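Local coordinates for acyl-CoA dehydrogenase domain protein Tcur3481 (Thermomonospora curvata, PDB 6WY9) that probably works as a flavin-dependent acyl-CoA dehydrogenase, oxidising acyl-CoA thioesters with FAD as cofactor, at residues G115-G127 with K151-V165. Numbering follows the deposited sequence.
Sequences GSRRLTVALEEFG and KAVVPSITGAAHLLV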
loop_
_atom_site.group_PDB
_atom_site.type_symbol
_atom_site.label_atom_id
_atom_site.label_comp_id
_atom_site.label_asym_id
_atom_site.label_seq_id
_atom_site.Cartn_x
_atom_site.Cartn_y
_atom_site.Cartn_z
ATOM N N GLY B 115 -14.898 -19.049 37.279
ATOM C CA GLY B 115 -13.479 -18.721 37.269
ATOM C C GLY B 115 -12.510 -19.811 37.706
ATOM O O GLY B 115 -11.296 -19.606 37.604
ATOM N N SER B 116 -12.991 -20.969 38.173
ATOM C CA SER B 116 -12.094 -22.014 38.659
ATOM C C SER B 116 -11.500 -22.887 37.561
ATOM O O SER B 116 -10.568 -23.647 37.847
ATOM C CB SER B 116 -12.839 -22.904 39.658
ATOM O OG SER B 116 -14.033 -23.364 39.064
ATOM N N ARG B 117 -12.015 -22.815 36.335
ATOM C CA ARG B 117 -11.653 -23.731 35.250
ATOM C C ARG B 117 -11.336 -22.933 34.000
ATOM O O ARG B 117 -12.219 -22.260 33.460
ATOM C CB ARG B 117 -12.785 -24.707 34.932
ATOM C CG ARG B 117 -12.455 -25.689 33.812
ATOM C CD ARG B 117 -13.655 -26.568 33.388
ATOM N NE ARG B 117 -14.464 -27.012 34.527
ATOM C CZ ARG B 117 -14.242 -28.113 35.234
ATOM N NH1 ARG B 117 -15.055 -28.420 36.230
ATOM N NH2 ARG B 117 -13.215 -28.905 34.954
ATOM N N ARG B 118 -10.094 -23.021 33.533
ATOM C CA ARG B 118 -9.702 -22.381 32.283
ATOM C C ARG B 118 -9.407 -23.452 31.245
ATOM O O ARG B 118 -9.171 -24.620 31.566
ATOM C CB ARG B 118 -8.483 -21.476 32.447
ATOM C CG ARG B 118 -8.710 -20.291 33.423
ATOM C CD ARG B 118 -7.706 -19.167 33.209
ATOM N NE ARG B 118 -6.302 -19.581 33.342
ATOM C CZ ARG B 118 -5.561 -19.338 34.423
ATOM N NH1 ARG B 118 -6.095 -18.689 35.455
ATOM N NH2 ARG B 118 -4.292 -19.744 34.486
ATOM N N LEU B 119 -9.390 -23.013 29.993
ATOM C CA LEU B 119 -9.206 -23.884 28.849
ATOM C C LEU B 119 -8.244 -23.203 27.904
ATOM O O LEU B 119 -7.949 -22.011 28.039
ATOM C CB LEU B 119 -10.532 -24.155 28.133
ATOM C CG LEU B 119 -11.559 -24.766 29.088
ATOM C CD1 LEU B 119 -12.944 -24.533 28.541
ATOM C CD2 LEU B 119 -11.236 -26.215 29.113
ATOM N N THR B 120 -7.755 -23.964 26.932
ATOM C CA THR B 120 -7.142 -23.325 25.777
ATOM C C THR B 120 -7.453 -24.184 24.562
ATOM O O THR B 120 -8.069 -25.249 24.662
ATOM C CB THR B 120 -5.626 -23.100 25.985
ATOM O OG1 THR B 120 -5.085 -22.428 24.844
ATOM C CG2 THR B 120 -4.888 -24.446 26.205
ATOM N N VAL B 121 -7.055 -23.679 23.395
ATOM C CA VAL B 121 -7.290 -24.367 22.138
ATOM C C VAL B 121 -5.958 -24.534 21.422
ATOM O O VAL B 121 -5.123 -23.616 21.415
ATOM C CB VAL B 121 -8.298 -23.596 21.270
ATOM C CG1 VAL B 121 -9.570 -23.439 22.065
ATOM C CG2 VAL B 121 -7.736 -22.193 20.858
ATOM N N ALA B 122 -5.788 -25.699 20.809
ATOM C CA ALA B 122 -4.576 -26.106 20.102
ATOM C C ALA B 122 -5.002 -26.334 18.654
ATOM O O ALA B 122 -5.371 -27.438 18.260
ATOM C CB ALA B 122 -3.951 -27.365 20.745
ATOM N N LEU B 123 -4.962 -25.253 17.870
ATOM C CA LEU B 123 -5.481 -25.216 16.518
ATOM C C LEU B 123 -4.376 -25.069 15.495
ATOM O O LEU B 123 -4.675 -25.062 14.305
ATOM C CB LEU B 123 -6.488 -24.043 16.374
ATOM C CG LEU B 123 -7.665 -24.083 17.363
ATOM C CD1 LEU B 123 -8.555 -22.843 17.190
ATOM C CD2 LEU B 123 -8.460 -25.372 17.059
ATOM N N GLU B 124 -3.110 -24.926 15.919
ATOM C CA GLU B 124 -2.034 -24.673 14.973
ATOM C C GLU B 124 -0.941 -25.735 15.045
ATOM O O GLU B 124 -0.755 -26.394 16.076
ATOM C CB GLU B 124 -1.449 -23.275 15.208
ATOM C CG GLU B 124 -2.456 -22.172 14.837
ATOM C CD GLU B 124 -1.935 -20.777 15.237
ATOM O OE1 GLU B 124 -1.823 -20.484 16.448
ATOM O OE2 GLU B 124 -1.595 -19.994 14.318
ATOM N N GLU B 125 -0.189 -25.838 13.935
ATOM C CA GLU B 125 0.913 -26.773 13.746
ATOM C C GLU B 125 2.081 -26.088 13.044
ATOM O O GLU B 125 1.899 -25.133 12.280
ATOM C CB GLU B 125 0.477 -28.040 12.938
ATOM C CG GLU B 125 -0.502 -28.915 13.773
ATOM C CD GLU B 125 -1.114 -30.071 12.993
ATOM O OE1 GLU B 125 -0.821 -30.193 11.778
ATOM O OE2 GLU B 125 -1.901 -30.840 13.594
ATOM N N PHE B 126 3.293 -26.596 13.288
ATOM C CA PHE B 126 4.461 -26.025 12.623
ATOM C C PHE B 126 4.454 -26.348 11.132
ATOM O O PHE B 126 3.977 -27.401 10.701
ATOM C CB PHE B 126 5.748 -26.536 13.266
ATOM C CG PHE B 126 5.988 -25.967 14.659
ATOM C CD1 PHE B 126 6.199 -24.607 14.832
ATOM C CD2 PHE B 126 5.995 -26.792 15.789
ATOM C CE1 PHE B 126 6.418 -24.054 16.115
ATOM C CE2 PHE B 126 6.210 -26.244 17.065
ATOM C CZ PHE B 126 6.424 -24.890 17.223
ATOM N N GLY B 127 4.976 -25.407 10.336
ATOM C CA GLY B 127 5.198 -25.653 8.918
ATOM C C GLY B 127 4.054 -25.096 8.107
ATOM O O GLY B 127 3.617 -23.927 8.326
ATOM N N LYS B 151 1.309 -30.054 18.376
ATOM C CA LYS B 151 0.659 -28.788 18.053
ATOM C C LYS B 151 1.581 -27.646 18.453
ATOM O O LYS B 151 2.368 -27.766 19.404
ATOM C CB LYS B 151 -0.689 -28.622 18.769
ATOM C CG LYS B 151 -1.574 -29.848 18.726
ATOM C CD LYS B 151 -2.031 -30.212 17.279
ATOM C CE LYS B 151 -3.027 -29.175 16.695
ATOM N NZ LYS B 151 -3.443 -29.594 15.332
ATOM N N ALA B 152 1.490 -26.548 17.724
ATOM C CA ALA B 152 2.415 -25.440 17.893
ATOM C C ALA B 152 1.823 -24.345 18.777
ATOM O O ALA B 152 0.675 -23.928 18.590
ATOM C CB ALA B 152 2.782 -24.844 16.516
ATOM N N VAL B 153 2.659 -23.808 19.676
ATOM C CA VAL B 153 2.393 -22.527 20.328
ATOM C C VAL B 153 0.945 -22.446 20.795
ATOM O O VAL B 153 0.202 -21.517 20.445
ATOM C CB VAL B 153 2.745 -21.306 19.429
ATOM C CG1 VAL B 153 4.276 -21.143 19.275
ATOM C CG2 VAL B 153 2.039 -21.321 18.052
ATOM N N VAL B 154 0.556 -23.383 21.637
ATOM C CA VAL B 154 -0.755 -23.344 22.276
ATOM C C VAL B 154 -0.802 -22.191 23.266
ATOM O O VAL B 154 0.049 -22.124 24.163
ATOM C CB VAL B 154 -1.029 -24.686 22.976
ATOM C CG1 VAL B 154 -2.368 -24.648 23.698
ATOM C CG2 VAL B 154 -0.920 -25.798 21.936
ATOM N N PRO B 155 -1.760 -21.270 23.155
ATOM C CA PRO B 155 -1.661 -20.022 23.920
ATOM C C PRO B 155 -2.026 -20.241 25.374
ATOM O O PRO B 155 -2.888 -21.061 25.706
ATOM C CB PRO B 155 -2.671 -19.093 23.228
ATOM C CG PRO B 155 -3.725 -20.090 22.662
ATOM C CD PRO B 155 -2.863 -21.255 22.183
ATOM N N SER B 156 -1.331 -19.514 26.249
ATOM C CA SER B 156 -1.734 -19.375 27.641
ATOM C C SER B 156 -1.989 -20.738 28.288
ATOM O O SER B 156 -2.976 -20.958 29.005
ATOM C CB SER B 156 -2.944 -18.444 27.734
ATOM O OG SER B 156 -2.607 -17.173 27.187
ATOM N N ILE B 157 -1.028 -21.640 28.084
ATOM C CA ILE B 157 -1.174 -23.046 28.520
ATOM C C ILE B 157 -1.195 -23.182 30.035
ATOM O O ILE B 157 -1.796 -24.133 30.573
ATOM C CB ILE B 157 -0.056 -23.902 27.884
ATOM C CG1 ILE B 157 -0.326 -25.423 28.089
ATOM C CG2 ILE B 157 1.284 -23.552 28.551
ATOM C CD1 ILE B 157 -0.941 -26.172 26.919
ATOM N N THR B 158 -0.566 -22.245 30.772
ATOM C CA THR B 158 -0.417 -22.412 32.210
ATOM C C THR B 158 -1.764 -22.272 32.922
ATOM O O THR B 158 -2.495 -21.285 32.734
ATOM C CB THR B 158 0.589 -21.391 32.775
ATOM O OG1 THR B 158 1.751 -21.403 31.943
ATOM C CG2 THR B 158 1.027 -21.776 34.213
ATOM N N GLY B 159 -2.061 -23.252 33.775
ATOM C CA GLY B 159 -3.301 -23.308 34.520
ATOM C C GLY B 159 -4.515 -23.798 33.746
ATOM O O GLY B 159 -5.596 -23.882 34.332
ATOM N N ALA B 160 -4.399 -24.105 32.460
ATOM C CA ALA B 160 -5.545 -24.629 31.715
ATOM C C ALA B 160 -5.781 -26.090 32.107
ATOM O O ALA B 160 -4.840 -26.887 32.122
ATOM C CB ALA B 160 -5.316 -24.501 30.214
ATOM N N ALA B 161 -7.026 -26.431 32.458
ATOM C CA ALA B 161 -7.332 -27.794 32.905
ATOM C C ALA B 161 -7.643 -28.733 31.731
ATOM O O ALA B 161 -7.482 -29.957 31.845
ATOM C CB ALA B 161 -8.498 -27.766 33.897
ATOM N N HIS B 162 -8.075 -28.178 30.602
ATOM C CA HIS B 162 -8.464 -28.942 29.433
ATOM C C HIS B 162 -8.129 -28.133 28.196
ATOM O O HIS B 162 -8.095 -26.900 28.238
ATOM C CB HIS B 162 -9.959 -29.265 29.410
ATOM C CG HIS B 162 -10.526 -29.613 30.746
ATOM N ND1 HIS B 162 -10.539 -30.898 31.235
ATOM C CD2 HIS B 162 -11.115 -28.844 31.689
ATOM C CE1 HIS B 162 -11.107 -30.909 32.429
ATOM N NE2 HIS B 162 -11.471 -29.674 32.726
ATOM N N LEU B 163 -7.894 -28.846 27.097
ATOM C CA LEU B 163 -7.578 -28.275 25.797
ATOM C C LEU B 163 -8.500 -28.870 24.743
ATOM O O LEU B 163 -8.763 -30.074 24.750
ATOM C CB LEU B 163 -6.137 -28.580 25.380
ATOM C CG LEU B 163 -4.957 -28.283 26.307
ATOM C CD1 LEU B 163 -4.780 -29.436 27.278
ATOM C CD2 LEU B 163 -3.689 -28.083 25.457
ATOM N N LEU B 164 -8.976 -28.028 23.827
ATOM C CA LEU B 164 -9.562 -28.513 22.590
ATOM C C LEU B 164 -8.456 -28.599 21.544
ATOM O O LEU B 164 -7.810 -27.586 21.236
ATOM C CB LEU B 164 -10.682 -27.586 22.121
ATOM C CG LEU B 164 -11.778 -27.310 23.127
ATOM C CD1 LEU B 164 -12.907 -26.540 22.479
ATOM C CD2 LEU B 164 -12.305 -28.658 23.784
ATOM N N VAL B 165 -8.266 -29.790 20.979
ATOM C CA VAL B 165 -7.161 -30.113 20.071
ATOM C C VAL B 165 -7.750 -30.541 18.728
ATOM O O VAL B 165 -8.551 -31.477 18.689
ATOM C CB VAL B 165 -6.302 -31.264 20.638
ATOM C CG1 VAL B 165 -5.209 -31.716 19.616
ATOM C CG2 VAL B 165 -5.717 -30.897 21.997
HETATM O O HOH W 1 -4.916 -20.856 31.551
HETATM O O HOH W 2 -8.221 -24.540 35.005
HETATM O O HOH W 3 -5.806 -20.520 29.006
HETATM O O HOH W 4 -3.606 -27.583 13.418
HETATM O O HOH W 5 -1.980 -24.803 18.519
HETATM O O HOH W 6 -1.891 -22.049 18.713
#
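Three groups grip the ammonium of K151: NZ lies 2.6 Å from OE2 of E125 in a salt bridge, gives a further hydrogen bond to the backbone O of S166, and donates to a water that in turn makes a weak hydrogen bond to L123 O. It meets the carboxylate on its anti side, well out of plane, while OE1 and OE2 of E125 also accept from the backbone of G135 and C136. The lysine chain bends at chi2 and chi3 (-65° and -69°), which brings CE to 3.3 Å from A122 O. An alanine in place of this lysine would probably leave the E125 carboxylate without its countercharge and open a gap beside the A122 methyl. Next along, A152 N donates to E124 O at 2.8 Å, and the A152 methyl sits over the centre of the F126 ring in a CH-pi contact, 3.5 Å from the centroid. Strand 118-122 runs parallel to strand 162-165, T120 N and A122 N donating to the carbonyls of H162 and L164 and T120 O accepting from L164 N, within the beta domain that acyl-CoA dehydrogenases place between their helical domains; the connection from strand 151-154 starts at P155 and includes the type II turn I157-A160. T120 ties it down. With OG1 anti to the backbone N (chi1 -178°), its hydroxyl donates to P155 O at 2.7 Å, in the carbonyl plane on a lone pair, while CG2 packs on V154 CG1 and L163 CG. At the far end, R118 NH2 donates to T158 O (2.9 Å) in the guanidinium plane, NE donates to a water within hydrogen-bonding distance of T158 O and S156 O, and NH1 pairs with E41. R117 NH2 reaches NE2 of H162 close to the ring plane, through a bent bond; ND1 of that imidazole is bonded to D179, and L119 CD2 lies 3.3 Å from H162 CB.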